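PDB 1YD7: 2-keto acid:ferredoxin oxidoreductase subunit alpha, which probably catalyses, with its partner subunits, the CoA-dependent oxidation of 2-oxoglutarate to succinyl-CoA and carbon dioxide, passing the electrons to ferredoxin. Local coordinates for residues A[115-120]-A[168-173]; A[68-73]-A[77-82]. One frame throughout, in Å; residues are numbered along the deposited sequence.

Contact 1 of 2, residues A[115-120]-A[168-173]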
# COMPACT_ATOMS: atom_id res chain seq x y z
N PRO A 115 -5.38 1.63 12.19
CA PRO A 115 -5.38 1.79 10.73
C PRO A 115 -4.03 1.47 10.08
O PRO A 115 -3.01 2.11 10.39
CB PRO A 115 -5.74 3.28 10.52
CG PRO A 115 -6.04 3.86 11.87
CD PRO A 115 -5.53 2.92 12.90
N VAL A 116 -4.03 0.48 9.20
CA VAL A 116 -2.86 0.09 8.41
C VAL A 116 -3.28 -0.65 7.14
O VAL A 116 -4.28 -1.34 7.15
CB VAL A 116 -1.88 -0.75 9.25
CG1 VAL A 116 -2.53 -2.05 9.78
CG2 VAL A 116 -0.59 -1.07 8.45
N VAL A 117 -2.54 -0.47 6.04
CA VAL A 117 -2.72 -1.25 4.78
C VAL A 117 -1.62 -2.28 4.62
O VAL A 117 -0.44 -1.95 4.70
CB VAL A 117 -2.74 -0.30 3.57
CG1 VAL A 117 -2.84 -1.03 2.24
CG2 VAL A 117 -3.90 0.64 3.74
N ILE A 118 -2.00 -3.54 4.47
CA ILE A 118 -1.05 -4.62 4.23
C ILE A 118 -1.25 -5.18 2.82
O ILE A 118 -2.31 -5.74 2.51
CB ILE A 118 -1.19 -5.79 5.23
CG1 ILE A 118 -0.88 -5.36 6.67
CG2 ILE A 118 -0.27 -6.94 4.80
CD1 ILE A 118 -2.11 -4.99 7.49
N VAL A 119 -0.22 -5.03 1.98
CA VAL A 119 -0.20 -5.63 0.65
C VAL A 119 0.34 -7.03 0.80
O VAL A 119 1.44 -7.22 1.27
CB VAL A 119 0.65 -4.84 -0.36
CG1 VAL A 119 0.56 -5.47 -1.79
CG2 VAL A 119 0.19 -3.42 -0.41
N ASP A 120 -0.49 -8.00 0.46
CA ASP A 120 -0.09 -9.39 0.43
C ASP A 120 0.05 -9.79 -1.05
O ASP A 120 -0.93 -9.78 -1.79
CB ASP A 120 -1.17 -10.23 1.11
CG ASP A 120 -0.86 -11.73 1.14
OD1 ASP A 120 0.31 -12.15 1.00
OD2 ASP A 120 -1.83 -12.48 1.32
N ILE A 168 -6.35 3.12 -3.10
CA ILE A 168 -6.97 4.29 -2.51
C ILE A 168 -8.14 3.91 -1.59
O ILE A 168 -8.26 4.45 -0.47
CB ILE A 168 -7.41 5.29 -3.58
CG1 ILE A 168 -6.18 5.99 -4.15
CG2 ILE A 168 -8.38 6.33 -2.99
CD1 ILE A 168 -6.46 6.72 -5.40
N ARG A 169 -8.97 2.97 -2.04
CA ARG A 169 -10.08 2.52 -1.25
C ARG A 169 -9.59 1.85 0.03
O ARG A 169 -10.22 2.01 1.07
CB ARG A 169 -11.02 1.63 -2.06
CG ARG A 169 -12.21 1.07 -1.29
CD ARG A 169 -13.48 0.92 -2.15
NE ARG A 169 -13.28 0.19 -3.41
CZ ARG A 169 -13.39 0.71 -4.64
NH1 ARG A 169 -13.18 -0.08 -5.68
NH2 ARG A 169 -13.69 1.99 -4.86
N ALA A 170 -8.46 1.12 -0.02
CA ALA A 170 -7.96 0.42 1.15
C ALA A 170 -7.50 1.40 2.24
O ALA A 170 -7.72 1.14 3.40
CB ALA A 170 -6.83 -0.51 0.79
N PHE A 171 -6.84 2.50 1.85
CA PHE A 171 -6.46 3.52 2.81
C PHE A 171 -7.73 4.17 3.38
O PHE A 171 -7.85 4.30 4.61
CB PHE A 171 -5.51 4.57 2.21
CG PHE A 171 -4.10 4.11 2.14
CD1 PHE A 171 -3.56 3.61 0.95
CD2 PHE A 171 -3.30 4.14 3.26
CE1 PHE A 171 -2.28 3.13 0.89
CE2 PHE A 171 -2.00 3.68 3.21
CZ PHE A 171 -1.48 3.17 2.01
N ASN A 172 -8.68 4.52 2.52
CA ASN A 172 -9.94 5.11 2.98
C ASN A 172 -10.68 4.23 3.95
O ASN A 172 -11.16 4.73 4.95
CB ASN A 172 -10.87 5.54 1.85
CG ASN A 172 -10.37 6.73 1.16
OD1 ASN A 172 -9.49 7.39 1.68
ND2 ASN A 172 -10.90 7.03 -0.04
N LEU A 173 -10.70 2.92 3.72
CA LEU A 173 -11.38 1.99 4.64
C LEU A 173 -10.64 1.83 5.97
O LEU A 173 -11.29 1.66 6.99
CB LEU A 173 -11.60 0.57 4.03
CG LEU A 173 -12.52 0.52 2.78
CD1 LEU A 173 -12.39 -0.82 2.04
CD2 LEU A 173 -14.00 0.81 3.13
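A170 and F171, neighbours on helix 160-177, press on a single residue of the inner strand 116-121: V117, whose side chain is directed toward the helix. A170 comes first. Its methyl is directed at the strand, and CB lies 4.3 Å from V117 CG1, a loose apolar touch, while the carbonyl oxygen of A170 sits 3.9 Å from V117 CG2. The same alanine also packs on V181 of the adjoining strand 180-185, so the helix straddles two neighbouring strands. F171 follows and makes the closer contact. Its CB leaves the helix to one side of the strand; with CG anti to the carbonyl carbon (chi1 -80°), the ring is swung forward until one face lies against the valine. V117 CG2 stands over the centre of that face, 3.6 Å from the ring centroid and 13° off the ring normal, a well-centred CH-pi contact. V117 can present this methyl because its CG1 takes the place anti to the backbone N (chi1 176°), leaving CG2 beside that N and above the ring. CB leans over the far end of the ring, 4.0 Å from F171 CZ. The phenyl also touches A33 and A36 of helix 25-36 and C38 in the loop after it, so it fills the junction between two helices and the sheet. An alanine in place of F171 would probably open a gap at this junction and leave V117 CG2 without the aromatic face it packs on. All three touching residues are buried and no hydrogen bond crosses between the segments: the helix is held on the face of the parallel sheet, in this alpha/beta domain of the thiamine diphosphate-binding family, by van der Waals and CH-pi packing.

Contact 2 of 2, residues A[68-73]-A[77-82]; sequences IQMEDE and IAAAIG
E73 and I77 are joined by the first-turn hydrogen bond of helix 73-85: I77 N donates to E73 O over 3.2 Å, nearly straight at 171°, with the donor somewhat tilted from the carbonyl plane. I77 carries CG1 anti to its backbone N (chi1 178°), which places CG2 between N and the carbonyl carbon, facing back along the helix. That methyl lies 3.3 Å from E73 O, so the oxygen has a hydrocarbon neighbour beside its N-H partner. The carboxylate end of E73 leads away from this turn, and its side chain packs on L101 and M102 of helix 98-102. Selenomethionine M70, in the loop after strand 66-69, reaches across to the methyl of A79, a turn further along the helix than A75 and S76, on which the same side chain also rests. With chi1 at -103°, off the usual staggered positions, and an extended chi2, SE comes to 4.2 Å from A79 CB. Between strand and helix, D72 takes the N-cap position, its OD1 making a weak hydrogen bond to I74 N. The polar bonds at the helix start are thus the near-straight E73-I77 backbone bond and a weak D72 cap, and the M70-A79 touch adds a single light apolar contact between the loop and the helix.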
# COMPACT_ATOMS: atom_id res chain seq x y z
N ILE A 68 11.38 1.98 5.66
CA ILE A 68 12.20 1.25 6.58
C ILE A 68 12.35 -0.14 5.98
O ILE A 68 11.38 -0.75 5.56
CB ILE A 68 11.54 1.20 8.01
CG1 ILE A 68 11.47 2.60 8.62
CG2 ILE A 68 12.29 0.29 8.97
CD1 ILE A 68 12.74 3.41 8.51
N GLN A 69 13.58 -0.62 5.89
CA GLN A 69 13.83 -1.91 5.30
C GLN A 69 14.04 -2.92 6.40
O GLN A 69 14.87 -2.73 7.27
CB GLN A 69 15.04 -1.83 4.37
CG GLN A 69 15.44 -3.18 3.81
CD GLN A 69 16.39 -3.09 2.63
OE1 GLN A 69 16.70 -2.00 2.14
NE2 GLN A 69 16.85 -4.24 2.17
N MSE A 70 13.27 -4.00 6.39
CA MSE A 70 13.38 -5.01 7.43
C MSE A 70 13.06 -6.36 6.85
O MSE A 70 11.99 -6.53 6.27
CB MSE A 70 12.40 -4.70 8.56
CG MSE A 70 13.06 -4.08 9.78
SE MSE A 70 11.83 -3.01 10.89
CE MSE A 70 13.17 -2.62 12.32
N GLU A 71 13.97 -7.31 7.01
CA GLU A 71 13.80 -8.64 6.43
C GLU A 71 12.62 -9.35 7.06
O GLU A 71 11.75 -9.86 6.36
CB GLU A 71 15.04 -9.51 6.62
CG GLU A 71 16.26 -9.00 5.87
CD GLU A 71 17.05 -10.11 5.19
OE1 GLU A 71 16.44 -11.01 4.56
OE2 GLU A 71 18.30 -10.06 5.26
N ASP A 72 12.60 -9.39 8.39
CA ASP A 72 11.58 -10.13 9.12
C ASP A 72 10.22 -9.51 8.85
O ASP A 72 10.05 -8.29 8.92
CB ASP A 72 11.89 -10.13 10.62
CG ASP A 72 11.15 -11.21 11.38
OD1 ASP A 72 10.36 -11.98 10.77
OD2 ASP A 72 11.35 -11.31 12.61
N GLU A 73 9.25 -10.36 8.52
CA GLU A 73 7.88 -9.92 8.23
C GLU A 73 7.20 -9.41 9.51
O GLU A 73 6.50 -8.41 9.48
CB GLU A 73 7.07 -11.06 7.60
CG GLU A 73 7.55 -11.49 6.21
CD GLU A 73 8.61 -12.62 6.20
OE1 GLU A 73 9.08 -13.08 7.27
OE2 GLU A 73 8.99 -13.05 5.07
N ILE A 77 5.58 -5.41 9.91
CA ILE A 77 4.22 -5.14 10.35
C ILE A 77 4.19 -4.41 11.70
O ILE A 77 3.46 -3.43 11.85
CB ILE A 77 3.30 -6.43 10.36
CG1 ILE A 77 1.90 -6.11 10.87
CG2 ILE A 77 3.84 -7.53 11.24
CD1 ILE A 77 1.17 -5.11 10.03
N ALA A 78 5.01 -4.86 12.67
CA ALA A 78 5.09 -4.21 13.98
C ALA A 78 5.50 -2.75 13.82
O ALA A 78 4.91 -1.87 14.44
CB ALA A 78 6.03 -4.98 14.92
N ALA A 79 6.43 -2.51 12.90
CA ALA A 79 6.90 -1.16 12.61
C ALA A 79 5.83 -0.28 12.01
O ALA A 79 5.74 0.91 12.36
CB ALA A 79 8.10 -1.21 11.69
N ALA A 80 5.05 -0.83 11.07
CA ALA A 80 3.93 -0.08 10.48
C ALA A 80 2.84 0.22 11.54
O ALA A 80 2.25 1.29 11.54
CB ALA A 80 3.35 -0.84 9.29
N ILE A 81 2.59 -0.73 12.44
CA ILE A 81 1.66 -0.53 13.59
C ILE A 81 2.09 0.63 14.51
O ILE A 81 1.28 1.51 14.81
CB ILE A 81 1.46 -1.87 14.41
CG1 ILE A 81 0.71 -2.91 13.57
CG2 ILE A 81 0.66 -1.63 15.74
CD1 ILE A 81 0.77 -4.34 14.16
N GLY A 82 3.38 0.67 14.89
CA GLY A 82 3.90 1.75 15.75
C GLY A 82 3.86 3.11 15.08
O GLY A 82 3.45 4.10 15.69

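Contacts 1 and 2 lie about 16 Å apart, centre to centre. Contact 1 packs helix 160-177 on one face of the parallel sheet; the helix of contact 2 lies on the other face, reached through I77 and A80. Strand 116-121 joins them: V117 turns to helix 160-177, while its neighbours V116 and I118 turn to helix 73-85. There I118 CG1 meets I77 CD1 at 3.9 Å, and V116 CG2 meets A80 CB at 4.0 Å. The inner strand is therefore sandwiched between helices, whereas strand 66-69, which leads into contact 2, is an outermost strand of the sheet within this chain. This layering is consistent with the alpha/beta fold of thiamine diphosphate-binding domains.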